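Local coordinates for aminoglycoside N(3)-acetyltransferase (Streptomyces griseus, PDB 7LAP), which probably transfers an acetyl group from acetyl-CoA to the 3-amino group of aminoglycoside antibiotics, a modification that confers resistance, at residues Asp40-His45 with Gly73-Thr78; Glu123-Arg128 with Ala142-Ser147; Glu13-Ser18 with Ile51-Gly56; Val22-Ile27 with Val61-Leu66. All coordinates share one frame; numbering follows the deposited sequence. Where two conformers were deposited one is given.

Contact 1 of 4, residues Asp40-His45 with Gly73-Thr78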
loop_
_atom_site.group_PDB
_atom_site.type_symbol
_atom_site.label_atom_id
_atom_site.label_comp_id
_atom_site.label_asym_id
_atom_site.label_seq_id
_atom_site.Cartn_x
_atom_site.Cartn_y
_atom_site.Cartn_z
ATOM N N ASP B 40 -16.439 -3.405 -22.111
ATOM C CA ASP B 40 -15.540 -2.259 -22.200
ATOM C C ASP B 40 -14.157 -2.612 -21.653
ATOM O O ASP B 40 -14.015 -3.381 -20.696
ATOM C CB ASP B 40 -16.098 -1.064 -21.393
ATOM C CG ASP B 40 -17.003 -0.161 -22.212
ATOM O OD1 ASP B 40 -16.946 -0.269 -23.447
ATOM O OD2 ASP B 40 -17.779 0.648 -21.624
ATOM N N THR B 41 -13.133 -1.981 -22.213
ATOM C CA THR B 41 -11.831 -1.890 -21.560
ATOM C C THR B 41 -11.688 -0.476 -21.009
ATOM O O THR B 41 -11.797 0.497 -21.766
ATOM C CB THR B 41 -10.701 -2.231 -22.543
ATOM O OG1 THR B 41 -10.792 -3.615 -22.884
ATOM C CG2 THR B 41 -9.351 -2.035 -21.904
ATOM N N VAL B 42 -11.478 -0.340 -19.696
ATOM C CA VAL B 42 -11.471 0.998 -19.109
ATOM C C VAL B 42 -10.238 1.171 -18.232
ATOM O O VAL B 42 -10.025 0.413 -17.279
ATOM C CB VAL B 42 -12.755 1.306 -18.314
ATOM C CG1 VAL B 42 -13.038 0.270 -17.277
ATOM C CG2 VAL B 42 -12.641 2.694 -17.624
ATOM N N MET B 43 -9.431 2.173 -18.555
ATOM C CA MET B 43 -8.357 2.636 -17.686
ATOM C C MET B 43 -8.929 3.651 -16.690
ATOM O O MET B 43 -9.638 4.576 -17.084
ATOM C CB MET B 43 -7.268 3.279 -18.541
ATOM C CG MET B 43 -6.121 3.834 -17.756
ATOM S SD MET B 43 -4.816 4.335 -18.897
ATOM C CE MET B 43 -3.453 4.356 -17.719
ATOM N N PHE B 44 -8.642 3.488 -15.404
ATOM C CA PHE B 44 -9.327 4.332 -14.446
ATOM C C PHE B 44 -8.351 4.894 -13.420
ATOM O O PHE B 44 -7.388 4.231 -13.024
ATOM C CB PHE B 44 -10.513 3.590 -13.805
ATOM C CG PHE B 44 -10.139 2.474 -12.863
ATOM C CD1 PHE B 44 -9.701 1.251 -13.331
ATOM C CD2 PHE B 44 -10.281 2.656 -11.494
ATOM C CE1 PHE B 44 -9.375 0.228 -12.430
ATOM C CE2 PHE B 44 -9.967 1.655 -10.597
ATOM C CZ PHE B 44 -9.496 0.440 -11.066
ATOM N N HIS B 45 -8.586 6.166 -13.082
ATOM C CA HIS B 45 -7.869 6.953 -12.092
ATOM C C HIS B 45 -8.845 7.312 -10.981
ATOM O O HIS B 45 -9.961 7.772 -11.263
ATOM C CB HIS B 45 -7.336 8.236 -12.742
ATOM C CG HIS B 45 -6.398 7.962 -13.878
ATOM N ND1 HIS B 45 -6.823 7.802 -15.187
ATOM C CD2 HIS B 45 -5.057 7.762 -13.889
ATOM C CE1 HIS B 45 -5.775 7.541 -15.956
ATOM N NE2 HIS B 45 -4.696 7.508 -15.193
ATOM N N GLY B 73 -14.800 -7.854 -20.348
ATOM C CA GLY B 73 -14.164 -6.555 -20.244
ATOM C C GLY B 73 -12.848 -6.606 -19.482
ATOM O O GLY B 73 -12.421 -7.641 -18.979
ATOM N N THR B 74 -12.210 -5.441 -19.378
ATOM C CA THR B 74 -10.877 -5.359 -18.805
ATOM C C THR B 74 -10.742 -4.034 -18.073
ATOM O O THR B 74 -11.232 -3.015 -18.558
ATOM C CB THR B 74 -9.797 -5.460 -19.890
ATOM O OG1 THR B 74 -10.027 -6.628 -20.682
ATOM C CG2 THR B 74 -8.383 -5.572 -19.267
ATOM N N LEU B 75 -10.060 -4.049 -16.925
ATOM C CA LEU B 75 -9.719 -2.843 -16.171
ATOM C C LEU B 75 -8.227 -2.590 -16.291
ATOM O O LEU B 75 -7.440 -3.529 -16.293
ATOM C CB LEU B 75 -10.067 -2.974 -14.674
ATOM C CG LEU B 75 -11.435 -3.544 -14.315
ATOM C CD1 LEU B 75 -11.610 -3.538 -12.787
ATOM C CD2 LEU B 75 -12.525 -2.734 -15.017
ATOM N N LEU B 76 -7.823 -1.335 -16.353
ATOM C CA LEU B 76 -6.439 -0.918 -16.434
ATOM C C LEU B 76 -6.104 0.223 -15.489
ATOM O O LEU B 76 -6.912 1.085 -15.293
ATOM C CB LEU B 76 -6.161 -0.359 -17.807
ATOM C CG LEU B 76 -5.465 -1.111 -18.901
ATOM C CD1 LEU B 76 -6.568 -1.834 -19.625
ATOM C CD2 LEU B 76 -4.772 -0.178 -19.854
ATOM N N VAL B 77 -4.902 0.247 -14.945
ATOM C CA VAL B 77 -4.473 1.348 -14.086
ATOM C C VAL B 77 -3.032 1.692 -14.416
ATOM O O VAL B 77 -2.317 0.918 -15.049
ATOM C CB VAL B 77 -4.563 1.026 -12.578
ATOM C CG1 VAL B 77 -6.053 0.784 -12.135
ATOM C CG2 VAL B 77 -3.702 -0.165 -12.273
ATOM N N THR B 78 -2.597 2.858 -13.963
ATOM C CA THR B 78 -1.199 3.219 -14.089
ATOM C C THR B 78 -0.556 2.967 -12.733
ATOM O O THR B 78 -1.113 3.364 -11.706
ATOM C CB THR B 78 -1.039 4.661 -14.574
ATOM O OG1 THR B 78 0.342 5.007 -14.560
ATOM C CG2 THR B 78 -1.753 5.678 -13.662
HETATM O O HOH W 1 -4.625 4.432 -12.623
#
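Strands 41-45 and 74-78 run parallel with a 33° twist between their short axes, 4.6 Å apart at closest, in a register that sets Thr41 beside Thr74, Val42 beside Leu75 and Met43 beside Leu76. Four backbone hydrogen bonds fix that register: Thr74 N to Asp40 O, Val42 N to Thr74 O, Leu76 N to Val42 O and Phe44 N to Leu76 O. The ladder then opens, and a water takes over the bridging, donating to Phe44 O at 2.8 Å and accepting from Thr78 N at 2.9 Å.

On the face bearing Thr41, Met43, Thr74 and Leu76, the two threonines lie alongside each other, and Thr41 CG2 reaches past Thr74 to meet Leu76 CD1 at 3.6 Å. The extended Met43 chain runs at about a right angle to Leu76, touching it through its CB and carrying CE on to Thr78 CB, 4.0 Å away. Helix 148-152 packs on this face through Leu151 and Met152. The connection between the strands includes helix 58-69, which lies against the other face, so strand, helix and strand make up a beta-alpha-beta crossover.

There Val42 CG1 meets Leu75 CD2 at 3.8 Å, side by side and pointing the same way. Phe44 turns CG between its backbone N and carbonyl carbon (chi1 70°), swinging the ring across to the neighbouring strand. Val77 CG1 sits over one ring face, 3.8 Å from the Phe44 centroid and 30° off its normal, a CH-pi contact. Leu65 of helix 58-69 and Leu121 of helix 120-126 also touch the Phe44 ring.

Contact 2 of 4, residues Glu123-Arg128 with Ala142-Ser147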
loop_
_atom_site.group_PDB
_atom_site.type_symbol
_atom_site.label_atom_id
_atom_site.label_comp_id
_atom_site.label_asym_id
_atom_site.label_seq_id
_atom_site.Cartn_x
_atom_site.Cartn_y
_atom_site.Cartn_z
ATOM N N GLU B 123 -2.541 -0.059 -6.650
ATOM C CA GLU B 123 -1.846 -1.076 -5.880
ATOM C C GLU B 123 -2.786 -2.225 -5.513
ATOM O O GLU B 123 -2.349 -3.376 -5.444
ATOM C CB GLU B 123 -1.211 -0.433 -4.642
ATOM C CG GLU B 123 -0.511 -1.386 -3.738
ATOM C CD GLU B 123 0.938 -1.719 -4.182
ATOM O OE1 GLU B 123 1.320 -1.414 -5.345
ATOM O OE2 GLU B 123 1.662 -2.336 -3.359
ATOM N N ALA B 124 -4.075 -1.951 -5.314
ATOM C CA ALA B 124 -5.030 -3.043 -5.097
ATOM C C ALA B 124 -5.279 -3.833 -6.385
ATOM O O ALA B 124 -5.339 -5.072 -6.362
ATOM C CB ALA B 124 -6.365 -2.504 -4.528
ATOM N N LEU B 125 -5.433 -3.141 -7.516
ATOM C CA LEU B 125 -5.692 -3.834 -8.783
ATOM C C LEU B 125 -4.542 -4.780 -9.146
ATOM O O LEU B 125 -4.765 -5.958 -9.484
ATOM C CB LEU B 125 -5.924 -2.800 -9.897
ATOM C CG LEU B 125 -6.512 -3.155 -11.273
ATOM C CD1 LEU B 125 -5.527 -3.917 -12.132
ATOM C CD2 LEU B 125 -7.861 -3.895 -11.163
ATOM N N ARG B 126 -3.299 -4.292 -9.082
ATOM C CA ARG B 126 -2.192 -5.145 -9.510
ATOM C C ARG B 126 -2.043 -6.366 -8.604
ATOM O O ARG B 126 -1.545 -7.396 -9.055
ATOM C CB ARG B 126 -0.877 -4.352 -9.566
ATOM C CG ARG B 126 -0.177 -4.290 -8.246
ATOM C CD ARG B 126 1.204 -3.671 -8.303
ATOM N NE ARG B 126 1.724 -3.538 -6.943
ATOM C CZ ARG B 126 2.476 -4.446 -6.322
ATOM N NH1 ARG B 126 2.854 -5.561 -6.948
ATOM N NH2 ARG B 126 2.865 -4.226 -5.061
ATOM N N ARG B 127 -2.520 -6.303 -7.355
ATOM C CA ARG B 127 -2.399 -7.462 -6.480
ATOM C C ARG B 127 -3.588 -8.421 -6.607
ATOM O O ARG B 127 -3.589 -9.473 -5.963
ATOM C CB ARG B 127 -2.206 -6.983 -5.024
ATOM C CG ARG B 127 -0.900 -6.108 -4.804
ATOM C CD ARG B 127 -0.815 -5.397 -3.420
ATOM N NE ARG B 127 -0.759 -6.389 -2.344
ATOM C CZ ARG B 127 0.184 -6.461 -1.399
ATOM N NH1 ARG B 127 1.179 -5.582 -1.371
ATOM N NH2 ARG B 127 0.117 -7.422 -0.474
ATOM N N ARG B 128 -4.603 -8.089 -7.414
ATOM C CA ARG B 128 -5.725 -9.001 -7.599
ATOM C C ARG B 128 -5.243 -10.324 -8.196
ATOM O O ARG B 128 -4.382 -10.324 -9.091
ATOM C CB ARG B 128 -6.794 -8.388 -8.514
ATOM C CG ARG B 128 -7.642 -7.269 -7.837
ATOM C CD ARG B 128 -8.678 -7.828 -6.860
ATOM N NE ARG B 128 -9.742 -8.533 -7.562
ATOM C CZ ARG B 128 -11.043 -8.354 -7.318
ATOM N NH1 ARG B 128 -11.442 -7.499 -6.376
ATOM N NH2 ARG B 128 -11.949 -9.038 -8.006
ATOM N N ALA B 142 -1.004 -1.833 -14.962
ATOM C CA ALA B 142 -1.490 -3.155 -14.633
ATOM C C ALA B 142 -2.895 -3.295 -15.181
ATOM O O ALA B 142 -3.594 -2.300 -15.372
ATOM C CB ALA B 142 -1.462 -3.394 -13.132
ATOM N N ALA B 143 -3.306 -4.537 -15.409
ATOM C CA ALA B 143 -4.605 -4.809 -16.005
ATOM C C ALA B 143 -5.199 -6.083 -15.415
ATOM O O ALA B 143 -4.480 -7.002 -15.007
ATOM C CB ALA B 143 -4.499 -4.944 -17.539
ATOM N N LEU B 144 -6.528 -6.160 -15.465
ATOM C CA LEU B 144 -7.284 -7.276 -14.908
ATOM C C LEU B 144 -8.477 -7.506 -15.819
ATOM O O LEU B 144 -9.284 -6.589 -16.016
ATOM C CB LEU B 144 -7.755 -6.976 -13.461
ATOM C CG LEU B 144 -8.544 -8.092 -12.773
ATOM C CD1 LEU B 144 -7.662 -9.351 -12.539
ATOM C CD2 LEU B 144 -9.163 -7.607 -11.442
ATOM N N GLY B 145 -8.611 -8.725 -16.351
ATOM C CA GLY B 145 -9.746 -9.002 -17.205
ATOM C C GLY B 145 -9.324 -9.641 -18.525
ATOM O O GLY B 145 -8.171 -10.044 -18.709
ATOM N N ALA B 146 -10.272 -9.690 -19.466
ATOM C CA ALA B 146 -10.149 -10.577 -20.620
ATOM C C ALA B 146 -8.985 -10.186 -21.524
ATOM O O ALA B 146 -8.334 -11.048 -22.106
ATOM C CB ALA B 146 -11.464 -10.565 -21.399
ATOM N N SER B 147 -8.714 -8.893 -21.685
ATOM C CA SER B 147 -7.674 -8.449 -22.611
ATOM C C SER B 147 -6.372 -8.117 -21.892
ATOM O O SER B 147 -5.442 -7.583 -22.513
ATOM C CB SER B 147 -8.160 -7.231 -23.380
ATOM O OG SER B 147 -9.323 -7.556 -24.108
#
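The Arg128 guanidinium stands at a slant to Leu144 CD2, with NE in touch with that methyl; its polar partner is Asp63 of helix 58-69, in a salt bridge. The Arg128 chain bends at chi2 and chi3 (-76° and -70°), curling round Leu144 CD2 so that CB, at 3.8 Å, and CG pack against it as well. One face of the Arg126 guanidinium is covered by Arg127 CG, 4.1 Å above the plane and over its centre. At its edge, Glu123 is gripped side-on: Arg126 NE donates to Glu123 OE1 at 2.7 Å and Arg126 NH2 to Glu123 OE2 at 2.8 Å. Both oxygens lie close to the guanidinium plane, yet each nitrogen comes from above the carboxylate plane, 57° out of it at OE1. This two-bond grip should restrain rotation of the Arg126 guanidinium. Near the backbone, Arg126 CB meets Ala142 CB at 3.7 Å, while the rest of the chain leads away.

Between these two points both Leu125 methyls come up against the strand: CD2 lies 3.8 Å from Leu144 CB, and CD1 rests on the backbone, 3.9 Å from Ala143 C. No hydrogen bond joins the segments, so the junction is apolar packing.

Helix 120-126 thus packs on strand 141-145 and its neighbour 74-78, which Leu125 touches at Leu75 and Val77. Arg128 also packs against helix 58-69, while Arg127 NH1 donates to Glu123 O of the second subunit.

Contact 3 of 4, residues Glu13-Ser18 with Ile51-Gly56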
loop_
_atom_site.group_PDB
_atom_site.type_symbol
_atom_site.label_atom_id
_atom_site.label_comp_id
_atom_site.label_asym_id
_atom_site.label_seq_id
_atom_site.Cartn_x
_atom_site.Cartn_y
_atom_site.Cartn_z
ATOM N N GLU B 13 -16.199 11.841 8.528
ATOM C CA GLU B 13 -16.260 12.782 7.415
ATOM C C GLU B 13 -16.639 12.094 6.115
ATOM O O GLU B 13 -17.382 12.660 5.309
ATOM C CB GLU B 13 -14.929 13.507 7.245
ATOM C CG GLU B 13 -15.043 14.607 6.200
ATOM C CD GLU B 13 -14.479 15.921 6.679
ATOM O OE1 GLU B 13 -13.378 16.304 6.234
ATOM O OE2 GLU B 13 -15.128 16.544 7.541
ATOM N N LEU B 14 -16.138 10.879 5.887
ATOM C CA LEU B 14 -16.494 10.189 4.657
ATOM C C LEU B 14 -17.962 9.755 4.669
ATOM O O LEU B 14 -18.643 9.848 3.640
ATOM C CB LEU B 14 -15.566 8.996 4.427
ATOM C CG LEU B 14 -14.095 9.353 4.144
ATOM C CD1 LEU B 14 -13.222 8.112 4.028
ATOM C CD2 LEU B 14 -13.986 10.199 2.908
ATOM N N LEU B 15 -18.450 9.254 5.807
ATOM C CA LEU B 15 -19.868 8.904 5.911
ATOM C C LEU B 15 -20.751 10.122 5.633
ATOM O O LEU B 15 -21.708 10.041 4.862
ATOM C CB LEU B 15 -20.162 8.334 7.295
ATOM C CG LEU B 15 -19.654 6.901 7.546
ATOM C CD1 LEU B 15 -19.704 6.597 9.044
ATOM C CD2 LEU B 15 -20.452 5.893 6.728
ATOM N N ARG B 16 -20.391 11.267 6.207
ATOM C CA ARG B 16 -21.154 12.487 5.969
ATOM C C ARG B 16 -21.149 12.837 4.493
ATOM O O ARG B 16 -22.200 13.139 3.924
ATOM C CB ARG B 16 -20.587 13.638 6.809
ATOM C CG ARG B 16 -21.375 14.929 6.689
ATOM C CD ARG B 16 -20.675 16.082 7.425
ATOM N NE ARG B 16 -20.518 15.811 8.858
ATOM C CZ ARG B 16 -19.348 15.793 9.502
ATOM N NH1 ARG B 16 -18.207 16.012 8.844
ATOM N NH2 ARG B 16 -19.318 15.545 10.810
ATOM N N ARG B 17 -19.982 12.714 3.846
ATOM C CA ARG B 17 -19.827 13.131 2.459
ATOM C C ARG B 17 -20.757 12.358 1.527
ATOM O O ARG B 17 -21.341 12.935 0.604
ATOM C CB ARG B 17 -18.374 12.931 2.023
ATOM C CG ARG B 17 -18.157 13.158 0.567
ATOM C CD ARG B 17 -16.674 13.121 0.158
ATOM N NE ARG B 17 -16.545 13.373 -1.281
ATOM C CZ ARG B 17 -16.408 14.596 -1.819
ATOM N NH1 ARG B 17 -16.360 15.676 -1.049
ATOM N NH2 ARG B 17 -16.306 14.741 -3.134
ATOM N N SER B 18 -20.866 11.046 1.710
ATOM C CA SER B 18 -21.735 10.242 0.853
ATOM C C SER B 18 -23.106 9.964 1.468
ATOM O O SER B 18 -23.873 9.177 0.902
ATOM C CB SER B 18 -21.049 8.920 0.496
ATOM O OG SER B 18 -20.506 8.282 1.623
ATOM N N ILE B 51 -15.272 9.510 -3.366
ATOM C CA ILE B 51 -16.495 8.715 -3.473
ATOM C C ILE B 51 -17.302 8.792 -2.182
ATOM O O ILE B 51 -18.535 8.812 -2.208
ATOM C CB ILE B 51 -16.149 7.255 -3.835
ATOM C CG1 ILE B 51 -15.382 7.203 -5.152
ATOM C CG2 ILE B 51 -17.411 6.383 -3.935
ATOM C CD1 ILE B 51 -14.833 5.757 -5.539
ATOM N N GLY B 52 -16.621 8.849 -1.037
ATOM C CA GLY B 52 -17.264 8.800 0.259
ATOM C C GLY B 52 -16.749 7.613 1.050
ATOM O O GLY B 52 -15.648 7.106 0.784
ATOM N N TYR B 53 -17.587 7.130 1.967
ATOM C CA TYR B 53 -17.201 5.963 2.772
ATOM C C TYR B 53 -17.532 4.714 1.967
ATOM O O TYR B 53 -18.703 4.345 1.822
ATOM C CB TYR B 53 -17.905 5.963 4.138
ATOM C CG TYR B 53 -17.500 4.710 4.890
ATOM C CD1 TYR B 53 -16.290 4.633 5.572
ATOM C CD2 TYR B 53 -18.300 3.570 4.846
ATOM C CE1 TYR B 53 -15.898 3.432 6.224
ATOM C CE2 TYR B 53 -17.916 2.388 5.472
ATOM C CZ TYR B 53 -16.724 2.311 6.159
ATOM O OH TYR B 53 -16.384 1.082 6.757
ATOM N N VAL B 54 -16.518 4.060 1.400
ATOM C CA VAL B 54 -16.758 2.909 0.545
ATOM C C VAL B 54 -16.631 1.650 1.400
ATOM O O VAL B 54 -15.561 1.366 1.947
ATOM C CB VAL B 54 -15.801 2.870 -0.655
ATOM C CG1 VAL B 54 -15.989 1.524 -1.426
ATOM C CG2 VAL B 54 -16.075 4.035 -1.599
ATOM N N SER B 55 -17.730 0.908 1.522
ATOM C CA SER B 55 -17.800 -0.283 2.371
ATOM C C SER B 55 -16.940 -1.377 1.748
ATOM O O SER B 55 -17.345 -2.014 0.769
ATOM C CB SER B 55 -19.253 -0.734 2.509
ATOM O OG SER B 55 -19.369 -1.965 3.206
ATOM N N GLY B 56 -15.749 -1.594 2.291
ATOM C CA GLY B 56 -14.837 -2.590 1.748
ATOM C C GLY B 56 -13.659 -2.017 1.001
ATOM O O GLY B 56 -12.821 -2.790 0.513
#
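Tyr53 holds CG opposite its backbone N (chi1 178°), which lays the start of its side chain beside Leu15, whereas Ser18 turns OG between its own N and carbonyl carbon (chi1 48°), up to the Tyr53 amide. Tyr53 N donates to Ser18 OG over 3.2 Å in a fairly straight bond, 158° at the hydrogen. That hydroxyl is also hydrogen-bonded to Gly20 O, two residues on.

Leu15 and Tyr53 lie side by side and point the same way. Leu15 CD2 packs 3.6 Å from Tyr53 CB and meets the ring at a slant near CG and CD2. One residue earlier, Leu14 CB comes within 3.8 Å of Tyr53 CB, while Ser18 CB rests 3.7 Å from Ile51 O.

At Gly52 the backbones are close-packed: its CA is 4.7 Å from Leu14 CA and 3.8 Å from Ser18 CB. Pro86 and Trp92 of the second subunit pack on Tyr53 and Leu15 respectively, placing the contact at the dimer interface. Gly52 is a glycine at the C' position, with positive phi, ending helix 48-51, and the loop that follows receives the last part of helix 7-18.

Contact 4 of 4, residues Val22-Ile27 with Val61-Leu66. With FMT (formic acid), chain M.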
loop_
_atom_site.group_PDB
_atom_site.type_symbol
_atom_site.label_atom_id
_atom_site.label_comp_id
_atom_site.label_asym_id
_atom_site.label_seq_id
_atom_site.Cartn_x
_atom_site.Cartn_y
_atom_site.Cartn_z
ATOM N N VAL B 22 -21.187 3.611 0.929
ATOM C CA VAL B 22 -21.311 3.434 -0.513
ATOM C C VAL B 22 -20.992 1.975 -0.805
ATOM O O VAL B 22 -19.910 1.496 -0.449
ATOM C CB VAL B 22 -20.365 4.376 -1.276
ATOM C CG1 VAL B 22 -20.447 4.107 -2.731
ATOM C CG2 VAL B 22 -20.715 5.891 -0.970
ATOM N N THR B 23 -21.939 1.256 -1.403
ATOM C CA THR B 23 -21.760 -0.180 -1.574
ATOM C C THR B 23 -21.373 -0.546 -3.005
ATOM O O THR B 23 -21.502 0.242 -3.941
ATOM C CB THR B 23 -23.037 -0.903 -1.217
ATOM O OG1 THR B 23 -24.026 -0.555 -2.206
ATOM C CG2 THR B 23 -23.479 -0.494 0.179
ATOM N N ARG B 24 -20.957 -1.802 -3.160
ATOM C CA ARG B 24 -20.595 -2.339 -4.467
ATOM C C ARG B 24 -21.729 -2.154 -5.489
ATOM O O ARG B 24 -21.511 -1.658 -6.591
ATOM C CB ARG B 24 -20.243 -3.818 -4.296
ATOM C CG ARG B 24 -19.953 -4.567 -5.588
ATOM C CD ARG B 24 -19.710 -6.049 -5.267
ATOM N NE ARG B 24 -19.532 -6.857 -6.465
ATOM C CZ ARG B 24 -19.132 -8.126 -6.431
ATOM N NH1 ARG B 24 -18.896 -8.693 -5.251
ATOM N NH2 ARG B 24 -18.981 -8.818 -7.560
ATOM N N ASP B 25 -22.942 -2.556 -5.146
ATOM C CA ASP B 25 -24.015 -2.461 -6.135
ATOM C C ASP B 25 -24.383 -1.014 -6.468
ATOM O O ASP B 25 -24.837 -0.724 -7.583
ATOM C CB ASP B 25 -25.259 -3.197 -5.668
ATOM C CG ASP B 25 -26.357 -3.115 -6.696
ATOM O OD1 ASP B 25 -26.186 -3.727 -7.777
ATOM O OD2 ASP B 25 -27.361 -2.407 -6.454
ATOM N N ARG B 26 -24.179 -0.091 -5.542
ATOM C CA ARG B 26 -24.491 1.295 -5.842
ATOM C C ARG B 26 -23.458 1.895 -6.781
ATOM O O ARG B 26 -23.799 2.668 -7.685
ATOM C CB ARG B 26 -24.579 2.107 -4.549
ATOM C CG ARG B 26 -25.046 3.530 -4.791
ATOM C CD ARG B 26 -23.869 4.420 -4.817
ATOM N NE ARG B 26 -24.241 5.814 -5.035
ATOM C CZ ARG B 26 -24.658 6.630 -4.074
ATOM N NH1 ARG B 26 -24.802 6.188 -2.834
ATOM N NH2 ARG B 26 -24.935 7.872 -4.367
ATOM N N ILE B 27 -22.184 1.588 -6.551
ATOM C CA ILE B 27 -21.141 1.985 -7.476
ATOM C C ILE B 27 -21.399 1.395 -8.865
ATOM O O ILE B 27 -21.268 2.089 -9.879
ATOM C CB ILE B 27 -19.772 1.565 -6.925
ATOM C CG1 ILE B 27 -19.508 2.307 -5.599
ATOM C CG2 ILE B 27 -18.733 1.934 -7.912
ATOM C CD1 ILE B 27 -18.175 1.855 -4.895
ATOM N N VAL B 61 -14.567 -1.078 -5.054
ATOM C CA VAL B 61 -14.508 -0.342 -6.315
ATOM C C VAL B 61 -14.155 -1.281 -7.459
ATOM O O VAL B 61 -14.793 -1.260 -8.519
ATOM C CB VAL B 61 -13.522 0.835 -6.208
ATOM C CG1 VAL B 61 -13.384 1.555 -7.568
ATOM C CG2 VAL B 61 -13.997 1.837 -5.111
ATOM N N ILE B 62 -13.163 -2.149 -7.257
ATOM C CA ILE B 62 -12.743 -3.059 -8.331
ATOM C C ILE B 62 -13.861 -4.035 -8.693
ATOM O O ILE B 62 -14.167 -4.254 -9.870
ATOM C CB ILE B 62 -11.472 -3.808 -7.921
ATOM C CG1 ILE B 62 -10.285 -2.852 -7.892
ATOM C CG2 ILE B 62 -11.219 -5.029 -8.868
ATOM C CD1 ILE B 62 -9.085 -3.448 -7.060
ATOM N N ASP B 63 -14.521 -4.604 -7.691
ATOM C CA ASP B 63 -15.580 -5.558 -7.995
ATOM C C ASP B 63 -16.798 -4.905 -8.643
ATOM O O ASP B 63 -17.462 -5.535 -9.478
ATOM C CB ASP B 63 -15.949 -6.302 -6.725
ATOM C CG ASP B 63 -14.914 -7.428 -6.396
ATOM O OD1 ASP B 63 -14.473 -8.145 -7.336
ATOM O OD2 ASP B 63 -14.544 -7.588 -5.218
ATOM N N ALA B 64 -17.097 -3.646 -8.307
ATOM C CA ALA B 64 -18.160 -2.936 -9.016
ATOM C C ALA B 64 -17.789 -2.722 -10.485
ATOM O O ALA B 64 -18.632 -2.877 -11.379
ATOM C CB ALA B 64 -18.452 -1.589 -8.324
ATOM N N LEU B 65 -16.548 -2.322 -10.748
ATOM C CA LEU B 65 -16.094 -2.158 -12.125
ATOM C C LEU B 65 -16.189 -3.475 -12.898
ATOM O O LEU B 65 -16.591 -3.486 -14.063
ATOM C CB LEU B 65 -14.651 -1.630 -12.147
ATOM C CG LEU B 65 -14.528 -0.150 -11.771
ATOM C CD1 LEU B 65 -13.088 0.250 -11.368
ATOM C CD2 LEU B 65 -15.022 0.739 -12.938
ATOM N N LEU B 66 -15.786 -4.593 -12.270
ATOM C CA LEU B 66 -15.905 -5.905 -12.898
ATOM C C LEU B 66 -17.358 -6.285 -13.127
ATOM O O LEU B 66 -17.670 -6.970 -14.113
ATOM C CB LEU B 66 -15.221 -6.967 -12.031
ATOM C CG LEU B 66 -13.695 -6.777 -11.934
ATOM C CD1 LEU B 66 -13.083 -7.729 -10.909
ATOM C CD2 LEU B 66 -13.025 -6.963 -13.309
HETATM C C FMT M . -17.389 -11.411 -6.225
HETATM O O1 FMT M . -18.351 -11.667 -5.499
HETATM O O2 FMT M . -17.283 -11.782 -7.398
#
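Arg24 lies over Asp63, its guanidinium stacked on the carboxylate with the planes tilted by 24°. The closest approach is at the base of the aspartate: Asp63 CB sits over the centre of one guanidinium face, 3.6 Å above it. Their charged ends interact only loosely, for Arg24 NH1 is 4.5 Å from Asp63 OD2, which lies well out of the guanidinium plane with no N-H directed at it. The polar partners lie elsewhere: Arg24 NE forms a salt bridge with Asp67, and Asp63 is paired with Arg128. At the guanidinium edge, Arg24 NH1 donates to O1 of a formic acid molecule, probably from the crystallisation liquor, over 3.0 Å with 165° at the hydrogen.

An extended chain from CG to NE, with CG trans to the backbone N (chi1 175°), carries the Arg24 head group across to helix 61-66. This is the packing of the first turn of helix 24-34 on helix 58-69, the crossover helix between two parallel strands of the central sheet. Thr23 is the N-cap of the former, its OG1 accepting a weak bond from Arg26 N.

The backbones come nearest at Arg24 and Ala64, CA to CA 5.2 Å; Ala64 CB touches Arg24 O at 3.5 Å and Ile27 CG2 at 3.6 Å. Ile27 points toward helix 58-69 and crosses Val61 at about a right angle, with Ile27 CD1 4.2 Å from Val61 CG2. Val61 also packs on Leu48 and Ile51 of helix 48-51.

Contacts 1 and 2 lie in one sheet, centres 9 Å apart, where strand 141-145 adds to the parallel pair on the 74-78 side, running antiparallel: Leu75 N is 2.8 Å from Leu144 O, a probable hydrogen bond. Contact 4 rests on contact 1 through helix 58-69, with Phe44 CE2 3.5 Å from Leu65 CD1. It meets contact 2 through the Arg128 NH2 to Asp63 OD1 salt bridge at 2.8 Å. Contact 3 lies farther out, about 23 Å from contact 1 between centres, but joins contact 4 where Tyr53 O approaches Val22 N at 2.7 Å. Contacts 2 and 3 both touch the second subunit. The formic acid on Arg24 is by itself no evidence for a substrate site.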